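Local coordinates for protein hydrazine synthase subunit gamma (Candidatus Kuenenia stuttgartiensis, PDB 5C2V) that reduces nitric oxide to hydroxylamine, the first half-reaction of hydrazine synthesis in the hydrazine synthase complex, and carries two heme c groups, at residues G59-A64 with F132-E137; S65-R70 with K89-I94; Q47-D52 with E145-Y150; L24-V29 with S136-P141. All coordinates share one frame; numbering follows the deposited sequence.

Interaction 1: residues G59-A64 with F132-E137. With HEC (heme c), chain V.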
# COMPACT_ATOMS: atom_id res chain seq x y z
N GLY C 59 -28.40 11.59 20.75
CA GLY C 59 -28.39 12.73 21.66
C GLY C 59 -28.08 14.06 20.99
O GLY C 59 -27.54 14.97 21.61
N SER C 60 -28.44 14.17 19.71
CA SER C 60 -28.14 15.36 18.92
C SER C 60 -28.89 16.60 19.39
O SER C 60 -28.29 17.66 19.57
CB SER C 60 -28.46 15.09 17.44
OG SER C 60 -28.16 16.22 16.64
N TYR C 61 -30.20 16.48 19.59
CA TYR C 61 -31.01 17.63 20.00
C TYR C 61 -32.31 17.21 20.70
O TYR C 61 -32.59 16.02 20.85
CB TYR C 61 -31.34 18.50 18.79
CG TYR C 61 -32.04 17.76 17.66
CD1 TYR C 61 -31.31 17.10 16.69
CD2 TYR C 61 -33.42 17.74 17.58
CE1 TYR C 61 -31.94 16.42 15.66
CE2 TYR C 61 -34.06 17.07 16.56
CZ TYR C 61 -33.32 16.41 15.60
OH TYR C 61 -33.95 15.74 14.58
N SER C 62 -33.09 18.20 21.11
CA SER C 62 -34.36 17.96 21.78
C SER C 62 -35.45 18.83 21.17
O SER C 62 -35.20 19.54 20.19
CB SER C 62 -34.25 18.22 23.28
OG SER C 62 -33.99 19.59 23.54
N CYS C 63 -36.65 18.77 21.73
CA CYS C 63 -37.73 19.65 21.30
C CYS C 63 -37.32 21.10 21.51
O CYS C 63 -37.53 21.96 20.65
CB CYS C 63 -39.02 19.35 22.07
SG CYS C 63 -39.58 17.64 21.99
N ALA C 64 -36.69 21.35 22.66
CA ALA C 64 -36.28 22.69 23.06
C ALA C 64 -35.22 23.28 22.15
O ALA C 64 -34.91 24.46 22.23
CB ALA C 64 -35.79 22.68 24.50
N PHE C 132 -40.73 10.76 12.54
CA PHE C 132 -40.67 11.64 11.38
C PHE C 132 -39.67 12.79 11.48
O PHE C 132 -39.44 13.50 10.51
CB PHE C 132 -42.07 12.20 11.09
CG PHE C 132 -43.07 11.15 10.72
CD1 PHE C 132 -43.70 10.39 11.70
CD2 PHE C 132 -43.39 10.91 9.39
CE1 PHE C 132 -44.62 9.42 11.36
CE2 PHE C 132 -44.32 9.94 9.05
CZ PHE C 132 -44.93 9.19 10.04
N VAL C 133 -39.07 12.98 12.66
CA VAL C 133 -38.11 14.06 12.85
C VAL C 133 -36.84 13.59 13.56
O VAL C 133 -35.75 13.59 12.98
CB VAL C 133 -38.72 15.25 13.63
CG1 VAL C 133 -37.65 16.29 13.95
CG2 VAL C 133 -39.86 15.88 12.85
N PHE C 134 -36.99 13.21 14.82
CA PHE C 134 -35.87 12.78 15.65
C PHE C 134 -35.25 11.48 15.15
O PHE C 134 -34.07 11.22 15.38
CB PHE C 134 -36.31 12.62 17.11
CG PHE C 134 -36.55 13.91 17.83
CD1 PHE C 134 -37.78 14.54 17.78
CD2 PHE C 134 -35.53 14.50 18.57
CE1 PHE C 134 -38.00 15.73 18.45
CE2 PHE C 134 -35.74 15.68 19.25
CZ PHE C 134 -36.98 16.30 19.18
N ARG C 135 -36.06 10.67 14.48
CA ARG C 135 -35.66 9.35 14.00
C ARG C 135 -35.16 8.48 15.16
O ARG C 135 -34.14 7.81 15.06
CB ARG C 135 -34.58 9.46 12.92
CG ARG C 135 -34.88 10.50 11.86
CD ARG C 135 -36.20 10.22 11.15
NE ARG C 135 -36.45 11.18 10.08
CZ ARG C 135 -37.40 11.05 9.16
NH1 ARG C 135 -38.21 10.00 9.18
NH2 ARG C 135 -37.55 11.97 8.22
N SER C 136 -35.91 8.51 16.26
CA SER C 136 -35.58 7.72 17.44
C SER C 136 -36.78 6.89 17.89
O SER C 136 -37.79 6.83 17.20
CB SER C 136 -35.11 8.63 18.58
OG SER C 136 -34.66 7.87 19.69
N GLU C 137 -36.65 6.23 19.04
CA GLU C 137 -37.71 5.37 19.56
C GLU C 137 -38.97 6.17 19.90
O GLU C 137 -38.89 7.28 20.43
CB GLU C 137 -37.23 4.62 20.80
CG GLU C 137 -38.16 3.52 21.27
CD GLU C 137 -37.58 2.71 22.40
OE1 GLU C 137 -37.17 3.30 23.42
OE2 GLU C 137 -37.53 1.46 22.28
FE HEC V . -42.35 20.95 16.75
CHA HEC V . -44.93 22.46 15.06
CHB HEC V . -44.40 20.44 19.42
CHC HEC V . -39.83 19.22 18.36
CHD HEC V . -40.06 22.10 14.47
NA HEC V . -44.33 21.34 17.15
C1A HEC V . -45.20 22.04 16.34
C2A HEC V . -46.43 22.27 17.09
C3A HEC V . -46.28 21.70 18.30
C4A HEC V . -44.95 21.12 18.35
CMA HEC V . -47.30 21.65 19.46
CAA HEC V . -47.68 23.01 16.56
CBA HEC V . -47.99 24.27 17.37
CGA HEC V . -49.23 24.93 16.85
O1A HEC V . -49.77 24.48 15.81
O2A HEC V . -49.69 25.93 17.48
NB HEC V . -42.11 20.10 18.62
C1B HEC V . -43.18 19.80 19.43
C2B HEC V . -42.81 18.69 20.29
C3B HEC V . -41.54 18.36 20.00
C4B HEC V . -41.08 19.24 18.95
CMB HEC V . -43.72 18.05 21.35
CAB HEC V . -40.70 17.23 20.65
CBB HEC V . -41.23 15.84 20.24
NC HEC V . -40.31 20.72 16.48
C1C HEC V . -39.47 19.93 17.23
C2C HEC V . -38.19 19.87 16.56
C3C HEC V . -38.21 20.77 15.57
C4C HEC V . -39.58 21.25 15.44
CMC HEC V . -36.92 19.23 17.18
CAC HEC V . -37.04 21.12 14.62
CBC HEC V . -36.70 19.91 13.72
ND HEC V . -42.47 22.16 15.06
C1D HEC V . -41.39 22.35 14.19
C2D HEC V . -41.90 22.86 12.94
C3D HEC V . -43.42 22.98 13.12
C4D HEC V . -43.68 22.52 14.47
CMD HEC V . -41.08 23.22 11.68
CAD HEC V . -44.45 23.47 12.09
CBD HEC V . -44.79 22.31 11.16
CGD HEC V . -45.81 22.75 10.14
O1D HEC V . -46.22 21.92 9.29
O2D HEC V . -46.22 23.94 10.19
O HOH W 1 -32.67 13.97 13.12
O HOH W 2 -42.93 19.35 15.53

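Interaction 2: residues S65-R70 with K89-I94. With CA (calcium ion), chain S; HEC (heme c), chain V.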
# COMPACT_ATOMS: atom_id res chain seq x y z
N SER C 65 -34.63 22.47 21.28
CA SER C 65 -33.65 22.99 20.33
C SER C 65 -34.36 23.82 19.26
O SER C 65 -33.77 24.69 18.63
CB SER C 65 -32.85 21.86 19.71
OG SER C 65 -32.11 21.16 20.70
N CYS C 66 -35.65 23.53 19.07
CA CYS C 66 -36.48 24.21 18.08
C CYS C 66 -37.45 25.22 18.71
O CYS C 66 -37.43 26.41 18.39
CB CYS C 66 -37.26 23.19 17.25
SG CYS C 66 -36.30 22.44 15.90
N HIS C 67 -38.32 24.71 19.59
CA HIS C 67 -39.37 25.50 20.24
C HIS C 67 -38.81 26.25 21.43
O HIS C 67 -39.54 26.86 22.21
CB HIS C 67 -40.52 24.58 20.66
CG HIS C 67 -41.14 23.86 19.52
ND1 HIS C 67 -41.89 24.48 18.55
CD2 HIS C 67 -41.08 22.55 19.15
CE1 HIS C 67 -42.29 23.60 17.65
NE2 HIS C 67 -41.81 22.42 18.00
N TYR C 68 -37.50 26.17 21.54
CA TYR C 68 -36.67 26.73 22.59
C TYR C 68 -37.05 26.19 23.99
O TYR C 68 -37.78 25.21 24.06
CB TYR C 68 -36.78 28.26 22.45
CG TYR C 68 -36.06 29.05 23.48
CD1 TYR C 68 -34.66 29.18 23.45
CD2 TYR C 68 -36.77 29.66 24.50
CE1 TYR C 68 -34.01 29.90 24.42
CE2 TYR C 68 -36.13 30.35 25.45
CZ TYR C 68 -34.78 30.49 25.44
OH TYR C 68 -34.12 31.22 26.41
N GLU C 69 -36.62 26.79 25.10
CA GLU C 69 -36.93 26.19 26.41
C GLU C 69 -37.88 26.98 27.34
O GLU C 69 -38.28 26.48 28.39
CB GLU C 69 -35.64 25.86 27.17
CG GLU C 69 -35.00 27.01 27.90
CD GLU C 69 -33.85 27.59 27.12
OE1 GLU C 69 -33.16 28.49 27.66
OE2 GLU C 69 -33.62 27.15 25.97
N ARG C 70 -38.22 28.21 26.94
CA ARG C 70 -39.23 29.00 27.62
C ARG C 70 -40.55 28.61 26.97
O ARG C 70 -41.62 29.15 27.26
CB ARG C 70 -38.94 30.51 27.48
CG ARG C 70 -37.67 30.97 28.20
CD ARG C 70 -37.28 32.36 27.70
NE ARG C 70 -35.93 32.75 28.16
CZ ARG C 70 -35.28 33.81 27.72
NH1 ARG C 70 -35.82 34.59 26.79
NH2 ARG C 70 -34.08 34.10 28.19
N LYS C 89 -41.21 25.26 6.49
CA LYS C 89 -42.06 25.61 7.63
C LYS C 89 -41.31 26.26 8.79
O LYS C 89 -40.42 25.67 9.39
CB LYS C 89 -42.81 24.38 8.14
CG LYS C 89 -43.97 23.97 7.26
CD LYS C 89 -45.05 25.03 7.20
CE LYS C 89 -46.31 24.48 6.54
NZ LYS C 89 -46.02 23.87 5.22
N ASN C 90 -41.71 27.49 9.08
CA ASN C 90 -41.33 28.25 10.26
C ASN C 90 -41.67 27.46 11.53
O ASN C 90 -42.73 26.84 11.61
CB ASN C 90 -42.03 29.62 10.19
CG ASN C 90 -42.25 30.29 11.54
OD1 ASN C 90 -41.57 30.02 12.52
ND2 ASN C 90 -43.21 31.20 11.58
N THR C 91 -40.77 27.48 12.51
CA THR C 91 -41.00 26.73 13.75
C THR C 91 -42.13 27.36 14.57
O THR C 91 -42.08 28.54 14.90
CB THR C 91 -39.72 26.65 14.62
OG1 THR C 91 -38.68 25.99 13.88
CG2 THR C 91 -40.00 25.87 15.90
N LYS C 92 -43.13 26.55 14.89
CA LYS C 92 -44.34 27.04 15.54
C LYS C 92 -44.10 27.62 16.94
O LYS C 92 -43.34 27.07 17.73
CB LYS C 92 -45.38 25.92 15.62
CG LYS C 92 -46.48 26.01 14.57
CD LYS C 92 -47.36 27.23 14.80
CE LYS C 92 -48.49 27.31 13.79
NZ LYS C 92 -49.36 28.49 14.00
N TYR C 93 -44.78 28.73 17.22
CA TYR C 93 -44.78 29.33 18.54
C TYR C 93 -45.78 28.59 19.41
O TYR C 93 -46.98 28.58 19.12
CB TYR C 93 -45.12 30.82 18.43
CG TYR C 93 -44.93 31.64 19.68
CD1 TYR C 93 -43.69 32.16 20.02
CD2 TYR C 93 -46.00 31.92 20.52
CE1 TYR C 93 -43.52 32.93 21.15
CE2 TYR C 93 -45.84 32.68 21.66
CZ TYR C 93 -44.59 33.18 21.98
OH TYR C 93 -44.43 33.93 23.11
N ILE C 94 -45.30 27.95 20.48
CA ILE C 94 -46.13 27.00 21.22
C ILE C 94 -46.82 27.55 22.48
O ILE C 94 -47.46 26.79 23.20
CB ILE C 94 -45.32 25.75 21.62
CG1 ILE C 94 -44.07 26.12 22.40
CG2 ILE C 94 -44.95 24.94 20.38
CD1 ILE C 94 -43.29 24.92 22.91
CA CA S . -42.64 32.20 13.34
FE HEC V . -42.35 20.95 16.75
CHA HEC V . -44.93 22.46 15.06
CHB HEC V . -44.40 20.44 19.42
CHC HEC V . -39.83 19.22 18.36
CHD HEC V . -40.06 22.10 14.47
NA HEC V . -44.33 21.34 17.15
C1A HEC V . -45.20 22.04 16.34
C2A HEC V . -46.43 22.27 17.09
C3A HEC V . -46.28 21.70 18.30
C4A HEC V . -44.95 21.12 18.35
CMA HEC V . -47.30 21.65 19.46
CAA HEC V . -47.68 23.01 16.56
CBA HEC V . -47.99 24.27 17.37
CGA HEC V . -49.23 24.93 16.85
O1A HEC V . -49.77 24.48 15.81
O2A HEC V . -49.69 25.93 17.48
NB HEC V . -42.11 20.10 18.62
C1B HEC V . -43.18 19.80 19.43
C2B HEC V . -42.81 18.69 20.29
C3B HEC V . -41.54 18.36 20.00
C4B HEC V . -41.08 19.24 18.95
CMB HEC V . -43.72 18.05 21.35
CAB HEC V . -40.70 17.23 20.65
CBB HEC V . -41.23 15.84 20.24
NC HEC V . -40.31 20.72 16.48
C1C HEC V . -39.47 19.93 17.23
C2C HEC V . -38.19 19.87 16.56
C3C HEC V . -38.21 20.77 15.57
C4C HEC V . -39.58 21.25 15.44
CMC HEC V . -36.92 19.23 17.18
CAC HEC V . -37.04 21.12 14.62
CBC HEC V . -36.70 19.91 13.72
ND HEC V . -42.47 22.16 15.06
C1D HEC V . -41.39 22.35 14.19
C2D HEC V . -41.90 22.86 12.94
C3D HEC V . -43.42 22.98 13.12
C4D HEC V . -43.68 22.52 14.47
CMD HEC V . -41.08 23.22 11.68
CAD HEC V . -44.45 23.47 12.09
CBD HEC V . -44.79 22.31 11.16
CGD HEC V . -45.81 22.75 10.14
O1D HEC V . -46.22 21.92 9.29
O2D HEC V . -46.22 23.94 10.19
O HOH W 3 -43.77 30.90 15.03
O HOH W 4 -40.67 32.17 14.66
O HOH W 2 -42.93 19.35 15.53

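Interaction 3: residues Q47-D52 with E145-Y150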
# COMPACT_ATOMS: atom_id res chain seq x y z
N GLN C 47 -42.37 18.41 30.68
CA GLN C 47 -41.31 19.39 30.52
C GLN C 47 -39.96 18.69 30.35
O GLN C 47 -39.12 19.11 29.55
CB GLN C 47 -41.26 20.36 31.70
CG GLN C 47 -40.32 21.54 31.49
CD GLN C 47 -40.23 22.45 32.70
OE1 GLN C 47 -40.41 22.01 33.83
NE2 GLN C 47 -39.95 23.73 32.46
N PHE C 48 -39.76 17.61 31.11
CA PHE C 48 -38.53 16.83 31.00
C PHE C 48 -38.41 16.19 29.62
O PHE C 48 -37.37 16.32 28.96
CB PHE C 48 -38.46 15.75 32.08
CG PHE C 48 -37.26 14.85 31.95
CD1 PHE C 48 -36.00 15.31 32.29
CD2 PHE C 48 -37.40 13.56 31.48
CE1 PHE C 48 -34.90 14.49 32.17
CE2 PHE C 48 -36.30 12.73 31.36
CZ PHE C 48 -35.05 13.19 31.70
N GLN C 49 -39.46 15.51 29.19
CA GLN C 49 -39.48 14.88 27.87
C GLN C 49 -39.29 15.92 26.77
O GLN C 49 -38.75 15.63 25.71
CB GLN C 49 -40.80 14.12 27.66
CG GLN C 49 -40.89 13.36 26.35
CD GLN C 49 -39.85 12.26 26.24
OE1 GLN C 49 -40.06 11.14 26.73
NE2 GLN C 49 -38.73 12.55 25.59
N PHE C 50 -39.72 17.14 27.06
CA PHE C 50 -39.57 18.26 26.13
C PHE C 50 -38.12 18.71 26.04
O PHE C 50 -37.62 19.00 24.95
CB PHE C 50 -40.47 19.42 26.57
CG PHE C 50 -40.39 20.63 25.68
CD1 PHE C 50 -41.14 20.70 24.51
CD2 PHE C 50 -39.58 21.70 26.01
CE1 PHE C 50 -41.07 21.81 23.69
CE2 PHE C 50 -39.51 22.82 25.19
CZ PHE C 50 -40.26 22.87 24.03
N ASN C 51 -37.43 18.77 27.18
CA ASN C 51 -36.06 19.26 27.21
C ASN C 51 -34.97 18.19 27.11
O ASN C 51 -33.79 18.51 26.96
CB ASN C 51 -35.83 20.08 28.48
CG ASN C 51 -36.59 21.39 28.47
OD1 ASN C 51 -36.05 22.44 28.11
ND2 ASN C 51 -37.86 21.34 28.87
N ASP C 52 -35.36 16.92 27.17
CA ASP C 52 -34.38 15.82 27.19
C ASP C 52 -33.85 15.48 25.80
O ASP C 52 -34.62 15.29 24.87
CB ASP C 52 -34.99 14.57 27.83
CG ASP C 52 -34.05 13.39 27.82
OD1 ASP C 52 -32.84 13.60 28.05
OD2 ASP C 52 -34.51 12.26 27.57
N GLU C 145 -48.65 11.58 26.73
CA GLU C 145 -49.72 12.30 27.41
C GLU C 145 -49.17 13.41 28.29
O GLU C 145 -49.71 14.52 28.33
CB GLU C 145 -50.58 11.35 28.24
CG GLU C 145 -51.76 12.03 28.92
CD GLU C 145 -52.58 11.08 29.78
OE1 GLU C 145 -52.22 9.89 29.86
OE2 GLU C 145 -53.58 11.54 30.37
N ALA C 146 -48.08 13.11 29.00
CA ALA C 146 -47.42 14.10 29.85
C ALA C 146 -46.89 15.27 29.03
O ALA C 146 -47.03 16.43 29.42
CB ALA C 146 -46.30 13.44 30.64
N LEU C 147 -46.27 14.95 27.90
CA LEU C 147 -45.75 15.96 26.99
C LEU C 147 -46.86 16.90 26.52
O LEU C 147 -46.73 18.13 26.57
CB LEU C 147 -45.07 15.30 25.80
CG LEU C 147 -44.35 16.20 24.79
CD1 LEU C 147 -43.40 17.14 25.49
CD2 LEU C 147 -43.61 15.35 23.77
N ILE C 148 -47.97 16.30 26.08
CA ILE C 148 -49.13 17.07 25.63
C ILE C 148 -49.69 17.92 26.76
O ILE C 148 -50.11 19.06 26.53
CB ILE C 148 -50.23 16.14 25.08
CG1 ILE C 148 -49.67 15.26 23.97
CG2 ILE C 148 -51.41 16.96 24.57
CD1 ILE C 148 -48.98 16.03 22.87
N CYS C 149 -49.67 17.39 27.98
CA CYS C 149 -50.10 18.15 29.15
C CYS C 149 -49.21 19.37 29.36
O CYS C 149 -49.69 20.44 29.72
CB CYS C 149 -50.09 17.27 30.40
SG CYS C 149 -51.42 16.04 30.46
N TYR C 150 -47.91 19.20 29.13
CA TYR C 150 -46.98 20.32 29.24
C TYR C 150 -47.26 21.38 28.18
O TYR C 150 -47.20 22.58 28.46
CB TYR C 150 -45.53 19.84 29.12
CG TYR C 150 -44.55 20.98 28.93
CD1 TYR C 150 -44.15 21.77 30.00
CD2 TYR C 150 -44.03 21.28 27.67
CE1 TYR C 150 -43.26 22.81 29.83
CE2 TYR C 150 -43.15 22.33 27.49
CZ TYR C 150 -42.76 23.09 28.58
OH TYR C 150 -41.88 24.13 28.40
O HOH W 5 -41.07 25.48 30.87

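Interaction 4: residues L24-V29 with S136-P141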
# COMPACT_ATOMS: atom_id res chain seq x y z
N LEU C 24 -45.18 3.44 21.75
CA LEU C 24 -46.34 3.37 20.87
C LEU C 24 -45.94 3.05 19.44
O LEU C 24 -44.86 3.42 18.99
CB LEU C 24 -47.11 4.70 20.90
CG LEU C 24 -47.88 5.05 22.17
CD1 LEU C 24 -48.23 6.53 22.18
CD2 LEU C 24 -49.13 4.20 22.27
N THR C 25 -46.82 2.35 18.72
CA THR C 25 -46.68 2.22 17.28
C THR C 25 -47.22 3.49 16.63
O THR C 25 -48.03 4.19 17.23
CB THR C 25 -47.41 0.99 16.73
OG1 THR C 25 -48.83 1.22 16.75
CG2 THR C 25 -47.08 -0.25 17.56
N VAL C 26 -46.77 3.78 15.42
CA VAL C 26 -47.29 4.93 14.67
C VAL C 26 -48.81 4.85 14.45
O VAL C 26 -49.50 5.87 14.59
CB VAL C 26 -46.58 5.09 13.31
CG1 VAL C 26 -47.14 6.28 12.54
CG2 VAL C 26 -45.08 5.25 13.51
N PRO C 27 -49.35 3.66 14.11
CA PRO C 27 -50.82 3.59 14.06
C PRO C 27 -51.48 3.91 15.40
O PRO C 27 -52.56 4.49 15.42
CB PRO C 27 -51.09 2.14 13.66
CG PRO C 27 -49.89 1.74 12.89
CD PRO C 27 -48.74 2.43 13.57
N GLU C 28 -50.84 3.52 16.50
CA GLU C 28 -51.35 3.84 17.83
C GLU C 28 -51.32 5.34 18.09
O GLU C 28 -52.18 5.88 18.79
CB GLU C 28 -50.56 3.10 18.92
CG GLU C 28 -50.93 1.64 19.08
CD GLU C 28 -50.11 0.95 20.16
OE1 GLU C 28 -48.89 1.21 20.23
OE2 GLU C 28 -50.68 0.16 20.93
N VAL C 29 -50.32 6.01 17.53
CA VAL C 29 -50.21 7.46 17.64
C VAL C 29 -51.32 8.14 16.85
O VAL C 29 -51.98 9.06 17.34
CB VAL C 29 -48.84 7.98 17.15
CG1 VAL C 29 -48.82 9.50 17.15
CG2 VAL C 29 -47.73 7.42 18.03
N SER C 136 -35.91 8.51 16.26
CA SER C 136 -35.58 7.72 17.44
C SER C 136 -36.78 6.89 17.89
O SER C 136 -37.79 6.83 17.20
CB SER C 136 -35.11 8.63 18.58
OG SER C 136 -34.66 7.87 19.69
N GLU C 137 -36.65 6.23 19.04
CA GLU C 137 -37.71 5.37 19.56
C GLU C 137 -38.97 6.17 19.90
O GLU C 137 -38.89 7.28 20.43
CB GLU C 137 -37.23 4.62 20.80
CG GLU C 137 -38.16 3.52 21.27
CD GLU C 137 -37.58 2.71 22.40
OE1 GLU C 137 -37.17 3.30 23.42
OE2 GLU C 137 -37.53 1.46 22.28
N ASN C 138 -40.13 5.59 19.59
CA ASN C 138 -41.41 6.24 19.86
C ASN C 138 -41.69 6.39 21.35
O ASN C 138 -41.15 5.65 22.17
CB ASN C 138 -42.55 5.46 19.20
CG ASN C 138 -42.54 5.57 17.69
OD1 ASN C 138 -42.10 6.58 17.14
ND2 ASN C 138 -43.04 4.54 17.02
N PHE C 139 -42.55 7.35 21.68
CA PHE C 139 -42.92 7.61 23.07
C PHE C 139 -43.90 6.56 23.60
O PHE C 139 -44.69 6.00 22.84
CB PHE C 139 -43.54 9.00 23.21
CG PHE C 139 -42.60 10.12 22.88
CD1 PHE C 139 -41.27 10.06 23.27
CD2 PHE C 139 -43.05 11.23 22.19
CE1 PHE C 139 -40.40 11.10 22.97
CE2 PHE C 139 -42.18 12.27 21.89
CZ PHE C 139 -40.86 12.21 22.28
N SER C 140 -43.83 6.31 24.90
CA SER C 140 -44.84 5.51 25.58
C SER C 140 -46.11 6.35 25.70
O SER C 140 -46.04 7.58 25.58
CB SER C 140 -44.34 5.06 26.95
OG SER C 140 -44.13 6.17 27.81
N PRO C 141 -47.27 5.71 25.91
CA PRO C 141 -48.51 6.47 26.06
C PRO C 141 -48.43 7.52 27.16
O PRO C 141 -48.86 8.67 26.97
CB PRO C 141 -49.54 5.39 26.42
CG PRO C 141 -49.00 4.14 25.84
CD PRO C 141 -47.50 4.25 25.94

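Interaction 1: residues G59-A64 with F132-E137
Tyr61 and Phe134 are brought ring to ring by their first torsions: Tyr61 holds CG between its backbone N and carbonyl carbon (chi1 57°), whereas Phe134 turns CG opposite its carbonyl carbon, beside the backbone N (chi1 -74°). The rings are near parallel, with 29° between their planes, but slid apart, with centroids separated by 4.9 Å, so they barely overlap. Tyr61 CE2 comes over one face of Phe134 and lies 3.5 Å from Phe134 CE2. The edge of the phenyl ring faces the opposing backbone, Phe134 CZ being 3.6 Å from Cys63 N. Phenylalanine suits a place between heme, tyrosine and backbone, because it needs no polar partner: Phe134 CZ touches heme methyl CMC at 3.5 Å, and Val133 CG1 packs at 3.7 Å on heme CBC. Cys63 SG, bonded covalently to heme CAB (1.8 Å), approaches the phenyl ring obliquely. Tyrosine adds a hydroxyl at the far end of its ring: Tyr61 OH donates to a water 2.6 Å away, which in turn donates to Val133 O and so bridges the segments. Phe226 of the beta subunit meets the Tyr61 ring. In the fold, the contact joins the loop after helix 43-51, whose Phe50 touches Cys63, to the loop leading from helix 129-132 into helix 141-152.

Interaction 2: residues S65-R70 with K89-I94
His67 points its imidazole ND1 at Lys92 O, donating a hydrogen bond of 3.1 Å that lies in both the ring plane and the carbonyl plane. This bond and the iron, held by His67 NE2 at 2.0 Å, together fix the rotation of the ring. The packing here is close: Thr91 CG2 sits 3.5 Å from His67 ND1, and Ile94 CD1 lies 3.6 Å from His67 CB, the isoleucine crossing the histidine at about a right angle. Branched residues fit well beside the ring, and Thr91 divides its two branches, with CG2 anti to the backbone N and facing the histidine while OG1 bonds to Leu76 O. The other side is looser and hydrated. There Thr91 O accepts from a water at 2.9 Å that also binds a calcium ion, and Asn90 is a ligand of the same ion through OD1, though the exact placement of its amide is doubtful; Ser267 and Thr269 help complete the site. Lys92 leads away from the histidine along a heme propionate. Cys66 SG, joined to heme CAC, and the adjacent His67 form the end of the CXXCH motif that attaches heme in c-type cytochromes, with a water as the iron's ligand opposite the histidine.

Interaction 3: residues Q47-D52 with E145-Y150
The segments 47-51 and 145-150 are helical and cross almost perpendicularly (94°), their axes approaching to 8.5 Å and the CA atoms of Gln47 and Tyr150 to 5.9 Å. Tyr150 does most of the joining, as tyrosine offers a flat ring for packing and a hydroxyl at its far end. With CG anti to the backbone N (chi1 167°), its ring reaches across to the other helix, where Gln47 CA stands over one face, 4.0 Å from the centroid of the Tyr150 ring, a CH-pi contact. The rim of the tyrosine also meets Phe50: Tyr150 CE2 comes over a face of the phenyl ring, 3.7 Å from Phe50 CG, with the planes oblique at 41°. Leu147, one turn earlier and suitably apolar, places CD1 3.9 Å from Phe50 CB and CD2 4.2 Å from Gln49 CG, so that its two methyls meet neighbouring residues of the other helix. The buried polar groups have partners. Tyr150 OH is 2.9 Å from a water that accepts a weak bond from Gln47 NE2, while Gln47 OE1 bonds to Tyr339 of the beta subunit. Asn51 ND2 donates a nearly straight bond of 2.7 Å to Gln47 O, which takes Asn51 N on the opposite face of its plane, so this one carbonyl oxygen is gripped twice. Helix 43-51 thus lies across helix 141-152, with Leu147 also touching Cys126 of helix 123-126 and Phe48 turned to the beta subunit.

Interaction 4: residues L24-V29 with S136-P141
Leu24 and Phe139 join backbones through Leu24 N, which donates to Phe139 O at 2.8 Å from above the carbonyl plane. The leucine side chain then continues along the same partner. Its CB lies 3.4 Å from Phe139 O; CG passes that oxygen and comes within 3.8 Å of Pro141 N; CD1 still lies 3.6 Å from Phe139 O and also nears Pro141 CA; and CD2 ends against the proline ring, 3.6 Å from Pro141 CG. A branched aliphatic side chain suits this place, since its far methyl meets the apolar ring of Pro141, which starts helix 141-152. Leu24 O is held as well, by Asn138 ND2 at 2.9 Å, a bent bond (135°) that leaves the amide plane. Asparagine serves two subunits here, since Asn138 ND2 is also bonded to Asn398 of the alpha subunit. Just beyond Leu24, Thr25 is the N-cap of helix 26-30: Glu28 N donates to Thr25 OG1 at 3.1 Å, and Thr25 N returns a 2.8 Å bond to Glu28 OE1 on its anti lone pair. Glu28 OE2 forms a salt bridge with Arg142 of the alpha subunit. These reciprocal bonds make a capping box, and with Ser140 at the N-cap of helix 141-152 the contact pairs two helix starts.

All four contacts reach heme 1, which appears to be the active-site heme. Interactions 1 and 2 share it directly, holding between them the two cysteines and the axial histidine of one heme-binding sequence, with centres about 14 Å apart. Interaction 3 backs both: Phe50 CZ lies 3.8 Å from His67 CB, and Phe50 O is 3.2 Å from Cys63 CB, so the helix crossing packs behind the heme-attachment loop. Interaction 4 is the outermost of the four; it continues from interaction 1 through the shared Ser136 and Glu137, and meets interaction 3 where Leu147 CD2 is 3.9 Å from Phe139 CE2. Phe139 and Leu147 both touch the heme.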